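Local coordinates for protein maleate cis-trans isomerase (Pseudomonas putida, PDB 4FQ5) that probably catalyses the cis-trans isomerisation of the double bond of maleate to give fumarate, and is held here with maleate bound, at residues R153-T158 with A206-D211; R238-S243 with G265-S270. The protein carries 1 engineered substitution. One frame throughout, in Å; residues are numbered along the deposited sequence.

In the fold
Both contacts involve the parallel four-stranded sheet in strand order 178-184, 153-158, 215-217, 241-243: contact 1 packs a loop against an inner strand, contact 2 packs a loop against the outermost strand 241-243. Their centres lie about 14 Å apart, and they meet where Lys-239 CE of contact 2 packs 3.3 Å from Thr-210 O of contact 1. Neither touches the maleate. The side chain of Val-156 in contact 1 is about 10 Å from it and about 7 Å from that of Tyr-160, which lines its pocket; the side chain of Ile-242 in contact 2 is about 13 Å from the ligand. Contact 2 also borders the second subunit.

Contact 1 of 2, residues R153-T158 with A206-D211; sequences RVAVVT and ASMRTD
Met-208 reaches from the loop after helix 201-206 to strand 153-158 and touches it with the end of its side chain. CG stands beside its own backbone N, the chain runs on extended to SD, and a bend at the last torsion (chi3 62°) turns the methyl away from the line of the chain. Sulfur and methyl therefore meet different residues: SD lies 3.9 Å from Val-157 CG2, while CE sits 3.9 Å from Ala-155 CB and equally near Val-156 O. The two side chains of Val-157 and Met-208 cross obliquely, the valine offering the branch beside its backbone N. Ala-155 points its methyl toward the loop, with Arg-209 O 4.4 Å from CB, whereas the side chain of Val-156 starts away from it. No hydrogen bond joins the two segments.

Within the loop itself, Arg-209, extended along its whole length, gives its NE-H to Asp-211 OD2 at 3.2 Å, a salt bridge whose N-H...O hydrogen bond is nearly straight (168°). The carboxylate oxygen lies in the guanidinium plane, though the bond is 26° out of the plane of the carboxylate. Arg-153 NH2 comes within 6.2 Å of Arg-209 NH1, and Arg-153 is itself paired with Asp-212 and Glu-178, which probably eases the meeting of like charges.

Strand 153-158 is an inner strand of a four-stranded parallel alpha/beta sheet (order 2-1-3-4), bonded to strands 178-184 and 215-217. The contact lays the loop leading from helix 201-206 into strand 215-217 against it, and Met-208 also packs on Asp-181 and Arg-183 of strand 178-184.

Contact 2 of 2, residues R238-S243 with G265-S270; sequences RKPVIS and GGTLLS
Pro-240 lays its ring against the side chain of Thr-267, CB to CB at 3.7 Å, where the chain enters strand 241-243, the strand at one edge, within this chain, of the four-stranded parallel sheet of an alpha/beta fold. The methyl of Thr-267 lies anti to its backbone N and leans over the proline CB and CG. OG1, beside that N (chi1 -61°), approaches Pro-240 CA at 3.6 Å and is hydrogen-bonded to Glu-234, whose carboxylate also takes the N-H of Val-241; one acidic group thus ties loop and strand together.

Two residues on, Ile-242 directs its CG2 branch to Leu-268, 3.8 Å from CB, with CG and CD1 of the leucine also close. Leu-142, Ile-146 and Leu-149 of helix 138-149 pack on Ile-242, and Leu-149 on Leu-268 as well, making a shared apolar core. Thr-267 and Ser-270 also pack on Ala-235 of the second subunit.

No direct hydrogen bond links the segments; a water bridges them instead. It donates to Val-241 O at 2.7 Å and to Gly-265 O at 2.8 Å, and accepts from Leu-268 N. The loop turn is fastened by Thr-267 O, which accepts from both Ser-270 N and Ser-270 OG, the hydroxyl lying in the carbonyl plane at 2.8 Å.

Contact 1 of 2, residues R153-T158 with A206-D211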
ATOM      1  N   ARG A 153     -33.824  15.167  -0.113  1.00 43.06           N
ATOM      2  CA  ARG A 153     -33.571  16.315  -0.953  1.00 43.16           C
ATOM      3  C   ARG A 153     -32.065  16.380  -1.156  1.00 41.59           C
ATOM      4  O   ARG A 153     -31.290  16.087  -0.243  1.00 41.13           O
ATOM      5  CB  ARG A 153     -34.091  17.583  -0.273  1.00 45.22           C
ATOM      6  CG  ARG A 153     -34.258  18.785  -1.187  1.00 47.36           C
ATOM      7  CD  ARG A 153     -35.148  19.838  -0.540  1.00 50.12           C
ATOM      8  NE  ARG A 153     -35.894  20.614  -1.532  1.00 53.19           N
ATOM      9  CZ  ARG A 153     -35.466  21.749  -2.077  1.00 55.29           C
ATOM     10  NH1 ARG A 153     -36.213  22.384  -2.967  1.00 56.97           N
ATOM     11  NH2 ARG A 153     -34.290  22.257  -1.735  1.00 57.43           N
ATOM     12  N   VAL A 154     -31.658  16.774  -2.352  1.00 39.62           N
ATOM     13  CA  VAL A 154     -30.270  16.673  -2.751  1.00 38.19           C
ATOM     14  C   VAL A 154     -29.852  17.895  -3.571  1.00 37.49           C
ATOM     15  O   VAL A 154     -30.657  18.467  -4.305  1.00 37.45           O
ATOM     16  CB  VAL A 154     -30.066  15.319  -3.487  1.00 38.06           C
ATOM     17  CG1 VAL A 154     -29.375  15.463  -4.829  1.00 37.39           C
ATOM     18  CG2 VAL A 154     -29.392  14.302  -2.577  1.00 37.00           C
ATOM     19  N   ALA A 155     -28.606  18.326  -3.396  1.00 35.39           N
ATOM     20  CA  ALA A 155     -28.008  19.297  -4.301  1.00 34.44           C
ATOM     21  C   ALA A 155     -27.052  18.541  -5.210  1.00 33.45           C
ATOM     22  O   ALA A 155     -26.481  17.534  -4.801  1.00 32.76           O
ATOM     23  CB  ALA A 155     -27.288  20.392  -3.533  1.00 34.67           C
ATOM     24  N   VAL A 156     -26.894  19.008  -6.447  1.00 33.20           N
ATOM     25  CA  VAL A 156     -26.194  18.232  -7.480  1.00 32.18           C
ATOM     26  C   VAL A 156     -25.271  19.095  -8.326  1.00 31.76           C
ATOM     27  O   VAL A 156     -25.695  20.106  -8.879  1.00 33.56           O
ATOM     28  CB  VAL A 156     -27.199  17.531  -8.443  1.00 32.44           C
ATOM     29  CG1 VAL A 156     -26.464  16.693  -9.484  1.00 31.93           C
ATOM     30  CG2 VAL A 156     -28.180  16.664  -7.677  1.00 32.10           C
ATOM     31  N   VAL A 157     -24.014  18.683  -8.448  1.00 29.90           N
ATOM     32  CA  VAL A 157     -23.100  19.303  -9.404  1.00 29.58           C
ATOM     33  C   VAL A 157     -22.863  18.328 -10.559  1.00 29.23           C
ATOM     34  O   VAL A 157     -22.667  17.134 -10.331  1.00 28.31           O
ATOM     35  CB  VAL A 157     -21.746  19.672  -8.753  1.00 29.52           C
ATOM     36  CG1 VAL A 157     -20.879  20.458  -9.729  1.00 29.02           C
ATOM     37  CG2 VAL A 157     -21.961  20.454  -7.455  1.00 29.67           C
ATOM     38  N   THR A 158     -22.896  18.835 -11.789  1.00 29.51           N
ATOM     39  CA  THR A 158     -22.576  18.028 -12.971  1.00 29.71           C
ATOM     40  C   THR A 158     -21.620  18.799 -13.887  1.00 29.78           C
ATOM     41  O   THR A 158     -21.514  20.021 -13.777  1.00 30.69           O
ATOM     42  CB  THR A 158     -23.835  17.653 -13.791  1.00 30.40           C
ATOM     43  OG1 THR A 158     -24.080  18.664 -14.780  1.00 32.60           O
ATOM     44  CG2 THR A 158     -25.071  17.484 -12.914  1.00 30.01           C
ATOM     45  N   ALA A 206     -19.932  25.905  -2.247  1.00 39.66           N
ATOM     46  CA  ALA A 206     -20.111  27.041  -1.337  1.00 41.96           C
ATOM     47  C   ALA A 206     -21.073  28.096  -1.900  1.00 44.01           C
ATOM     48  O   ALA A 206     -21.800  28.740  -1.148  1.00 45.36           O
ATOM     49  CB  ALA A 206     -18.767  27.678  -1.010  1.00 41.19           C
ATOM     50  N   SER A 207     -21.069  28.265  -3.222  1.00 45.54           N
ATOM     51  CA  SER A 207     -21.946  29.232  -3.882  1.00 48.13           C
ATOM     52  C   SER A 207     -23.288  28.618  -4.309  1.00 50.02           C
ATOM     53  O   SER A 207     -23.988  29.160  -5.166  1.00 52.78           O
ATOM     54  CB  SER A 207     -21.228  29.884  -5.064  1.00 48.76           C
ATOM     55  OG  SER A 207     -20.813  28.912  -6.005  1.00 49.59           O
ATOM     56  N   MET A 208     -23.628  27.483  -3.705  1.00 49.49           N
ATOM     57  CA  MET A 208     -24.936  26.859  -3.853  1.00 49.95           C
ATOM     58  C   MET A 208     -25.595  26.828  -2.489  1.00 51.41           C
ATOM     59  O   MET A 208     -24.911  26.811  -1.465  1.00 51.24           O
ATOM     60  CB  MET A 208     -24.803  25.418  -4.356  1.00 48.77           C
ATOM     61  CG  MET A 208     -24.265  25.265  -5.766  1.00 47.77           C
ATOM     62  SD  MET A 208     -23.906  23.539  -6.168  1.00 50.01           S
ATOM     63  CE  MET A 208     -25.533  22.799  -6.030  1.00 46.09           C
ATOM     64  N   ARG A 209     -26.922  26.811  -2.465  1.00 53.78           N
ATOM     65  CA  ARG A 209     -27.639  26.648  -1.210  1.00 54.80           C
ATOM     66  C   ARG A 209     -27.600  25.176  -0.806  1.00 54.50           C
ATOM     67  O   ARG A 209     -28.023  24.305  -1.572  1.00 55.07           O
ATOM     68  CB  ARG A 209     -29.077  27.139  -1.346  1.00 57.45           C
ATOM     69  CG  ARG A 209     -29.842  27.150  -0.037  1.00 60.09           C
ATOM     70  CD  ARG A 209     -31.261  27.632  -0.250  1.00 61.61           C
ATOM     71  NE  ARG A 209     -32.085  27.401   0.932  1.00 64.48           N
ATOM     72  CZ  ARG A 209     -33.386  27.670   1.007  1.00 65.13           C
ATOM     73  NH1 ARG A 209     -34.024  28.185  -0.036  1.00 64.97           N
ATOM     74  NH2 ARG A 209     -34.049  27.422   2.129  1.00 67.22           N
ATOM     75  N   THR A 210     -27.073  24.897   0.383  1.00 53.19           N
ATOM     76  CA  THR A 210     -26.950  23.514   0.856  1.00 52.67           C
ATOM     77  C   THR A 210     -27.536  23.298   2.254  1.00 53.37           C
ATOM     78  O   THR A 210     -27.524  22.178   2.767  1.00 53.01           O
ATOM     79  CB  THR A 210     -25.488  23.011   0.822  1.00 51.74           C
ATOM     80  OG1 THR A 210     -24.659  23.875   1.607  1.00 52.06           O
ATOM     81  CG2 THR A 210     -24.953  22.961  -0.603  1.00 51.56           C
ATOM     82  N   ASP A 211     -28.056  24.363   2.858  1.00 54.35           N
ATOM     83  CA  ASP A 211     -28.710  24.264   4.164  1.00 55.71           C
ATOM     84  C   ASP A 211     -30.031  23.490   4.109  1.00 55.02           C
ATOM     85  O   ASP A 211     -30.387  22.813   5.068  1.00 55.41           O
ATOM     86  CB  ASP A 211     -28.921  25.655   4.779  1.00 58.80           C
ATOM     87  CG  ASP A 211     -29.749  26.577   3.890  1.00 61.29           C
ATOM     88  OD1 ASP A 211     -29.168  27.505   3.286  1.00 64.21           O
ATOM     89  OD2 ASP A 211     -30.980  26.377   3.791  1.00 61.59           O
TER

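Contact 2 of 2, residues R238-S243 with G265-S270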
ATOM      1  N   ARG A 238     -20.966  20.268   6.422  1.00 43.63           N
ATOM      2  CA  ARG A 238     -21.552  19.359   7.426  1.00 44.99           C
ATOM      3  C   ARG A 238     -22.727  18.528   6.887  1.00 44.09           C
ATOM      4  O   ARG A 238     -23.597  18.078   7.644  1.00 44.81           O
ATOM      5  CB  ARG A 238     -21.917  20.089   8.730  1.00 49.75           C
ATOM      6  CG  ARG A 238     -21.797  19.209   9.967  1.00 54.55           C
ATOM      7  CD  ARG A 238     -20.509  19.474  10.736  1.00 59.11           C
ATOM      8  NE  ARG A 238     -20.786  20.122  12.019  1.00 62.94           N
ATOM      9  CZ  ARG A 238     -19.915  20.855  12.711  1.00 65.22           C
ATOM     10  NH1 ARG A 238     -18.684  21.063  12.256  1.00 65.65           N
ATOM     11  NH2 ARG A 238     -20.281  21.389  13.869  1.00 67.72           N
ATOM     12  N   LYS A 239     -22.729  18.319   5.573  1.00 41.38           N
ATOM     13  CA  LYS A 239     -23.677  17.425   4.922  1.00 40.19           C
ATOM     14  C   LYS A 239     -22.950  16.208   4.338  1.00 37.70           C
ATOM     15  O   LYS A 239     -21.777  16.299   3.984  1.00 36.57           O
ATOM     16  CB  LYS A 239     -24.447  18.170   3.821  1.00 40.92           C
ATOM     17  CG  LYS A 239     -25.858  18.628   4.197  1.00 42.60           C
ATOM     18  CD  LYS A 239     -25.909  19.525   5.421  1.00 44.59           C
ATOM     19  CE  LYS A 239     -27.188  20.357   5.476  1.00 45.27           C
ATOM     20  NZ  LYS A 239     -28.402  19.571   5.840  1.00 45.87           N
ATOM     21  N   PRO A 240     -23.644  15.057   4.257  1.00 36.49           N
ATOM     22  CA  PRO A 240     -23.077  13.923   3.536  1.00 35.28           C
ATOM     23  C   PRO A 240     -22.798  14.303   2.087  1.00 34.76           C
ATOM     24  O   PRO A 240     -23.614  14.992   1.449  1.00 34.66           O
ATOM     25  CB  PRO A 240     -24.185  12.870   3.600  1.00 35.36           C
ATOM     26  CG  PRO A 240     -24.976  13.225   4.813  1.00 35.98           C
ATOM     27  CD  PRO A 240     -24.920  14.717   4.913  1.00 36.59           C
ATOM     28  N   VAL A 241     -21.639  13.888   1.589  1.00 31.90           N
ATOM     29  CA  VAL A 241     -21.270  14.128   0.203  1.00 31.18           C
ATOM     30  C   VAL A 241     -21.045  12.789  -0.481  1.00 31.39           C
ATOM     31  O   VAL A 241     -20.341  11.920   0.045  1.00 30.14           O
ATOM     32  CB  VAL A 241     -20.013  15.013   0.092  1.00 30.56           C
ATOM     33  CG1 VAL A 241     -19.558  15.155  -1.353  1.00 29.96           C
ATOM     34  CG2 VAL A 241     -20.272  16.385   0.697  1.00 30.62           C
ATOM     35  N   ILE A 242     -21.674  12.623  -1.642  1.00 31.48           N
ATOM     36  CA  ILE A 242     -21.486  11.438  -2.463  1.00 31.03           C
ATOM     37  C   ILE A 242     -21.164  11.849  -3.885  1.00 30.55           C
ATOM     38  O   ILE A 242     -21.350  13.008  -4.267  1.00 30.56           O
ATOM     39  CB  ILE A 242     -22.731  10.520  -2.464  1.00 31.81           C
ATOM     40  CG1 ILE A 242     -23.956  11.262  -3.029  1.00 32.61           C
ATOM     41  CG2 ILE A 242     -22.974   9.967  -1.069  1.00 32.44           C
ATOM     42  CD1 ILE A 242     -25.211  10.417  -3.091  1.00 33.86           C
ATOM     43  N   SER A 243     -20.667  10.887  -4.657  1.00 29.59           N
ATOM     44  CA  SER A 243     -20.424  11.070  -6.074  1.00 28.19           C
ATOM     45  C   SER A 243     -20.886   9.804  -6.768  1.00 27.76           C
ATOM     46  O   SER A 243     -21.062   8.773  -6.112  1.00 27.06           O
ATOM     47  CB  SER A 243     -18.936  11.295  -6.338  1.00 27.75           C
ATOM     48  OG  SER A 243     -18.188  10.137  -6.013  1.00 26.83           O
ATOM     49  N   GLY A 265     -13.853   8.052   1.703  1.00 28.15           N
ATOM     50  CA  GLY A 265     -14.961   7.865   0.758  1.00 27.63           C
ATOM     51  C   GLY A 265     -16.249   8.582   1.142  1.00 28.05           C
ATOM     52  O   GLY A 265     -17.294   8.381   0.507  1.00 27.57           O
ATOM     53  N   GLY A 266     -16.173   9.414   2.180  1.00 27.75           N
ATOM     54  CA  GLY A 266     -17.319  10.199   2.643  1.00 27.81           C
ATOM     55  C   GLY A 266     -18.326   9.389   3.429  1.00 28.04           C
ATOM     56  O   GLY A 266     -18.117   8.204   3.701  1.00 28.14           O
ATOM     57  N   THR A 267     -19.437  10.032   3.776  1.00 28.25           N
ATOM     58  CA  THR A 267     -20.459   9.460   4.650  1.00 28.46           C
ATOM     59  C   THR A 267     -21.008   8.101   4.188  1.00 28.33           C
ATOM     60  O   THR A 267     -21.143   7.180   4.997  1.00 28.06           O
ATOM     61  CB  THR A 267     -21.606  10.481   4.854  1.00 29.20           C
ATOM     62  OG1 THR A 267     -21.074  11.654   5.479  1.00 29.71           O
ATOM     63  CG2 THR A 267     -22.719   9.919   5.714  1.00 29.39           C
ATOM     64  N   LEU A 268     -21.307   7.970   2.896  1.00 28.08           N
ATOM     65  CA  LEU A 268     -21.896   6.727   2.367  1.00 28.23           C
ATOM     66  C   LEU A 268     -20.967   5.543   2.621  1.00 27.59           C
ATOM     67  O   LEU A 268     -21.418   4.416   2.851  1.00 27.86           O
ATOM     68  CB  LEU A 268     -22.143   6.848   0.861  1.00 28.15           C
ATOM     69  CG  LEU A 268     -23.373   6.210   0.191  1.00 28.91           C
ATOM     70  CD1 LEU A 268     -23.079   5.857  -1.261  1.00 26.94           C
ATOM     71  CD2 LEU A 268     -23.957   5.017   0.930  1.00 28.67           C
ATOM     72  N   LEU A 269     -19.667   5.815   2.583  1.00 27.64           N
ATOM     73  CA  LEU A 269     -18.643   4.793   2.802  1.00 27.89           C
ATOM     74  C   LEU A 269     -18.036   4.866   4.209  1.00 28.67           C
ATOM     75  O   LEU A 269     -16.907   4.419   4.443  1.00 27.99           O
ATOM     76  CB  LEU A 269     -17.566   4.926   1.732  1.00 27.10           C
ATOM     77  CG  LEU A 269     -17.555   3.975   0.519  1.00 27.62           C
ATOM     78  CD1 LEU A 269     -18.737   3.018   0.397  1.00 27.20           C
ATOM     79  CD2 LEU A 269     -17.296   4.755  -0.767  1.00 26.96           C
ATOM     80  N   SER A 270     -18.803   5.419   5.144  1.00 29.53           N
ATOM     81  CA  SER A 270     -18.366   5.556   6.532  1.00 30.26           C
ATOM     82  C   SER A 270     -18.291   4.206   7.240  1.00 31.34           C
ATOM     83  O   SER A 270     -17.596   4.063   8.251  1.00 31.80           O
ATOM     84  CB  SER A 270     -19.326   6.465   7.297  1.00 30.08           C
ATOM     85  OG  SER A 270     -20.599   5.851   7.417  1.00 30.12           O
TER
HETATM   86  O   HOH W   1     -19.938   9.305   0.760  1.00 21.27           O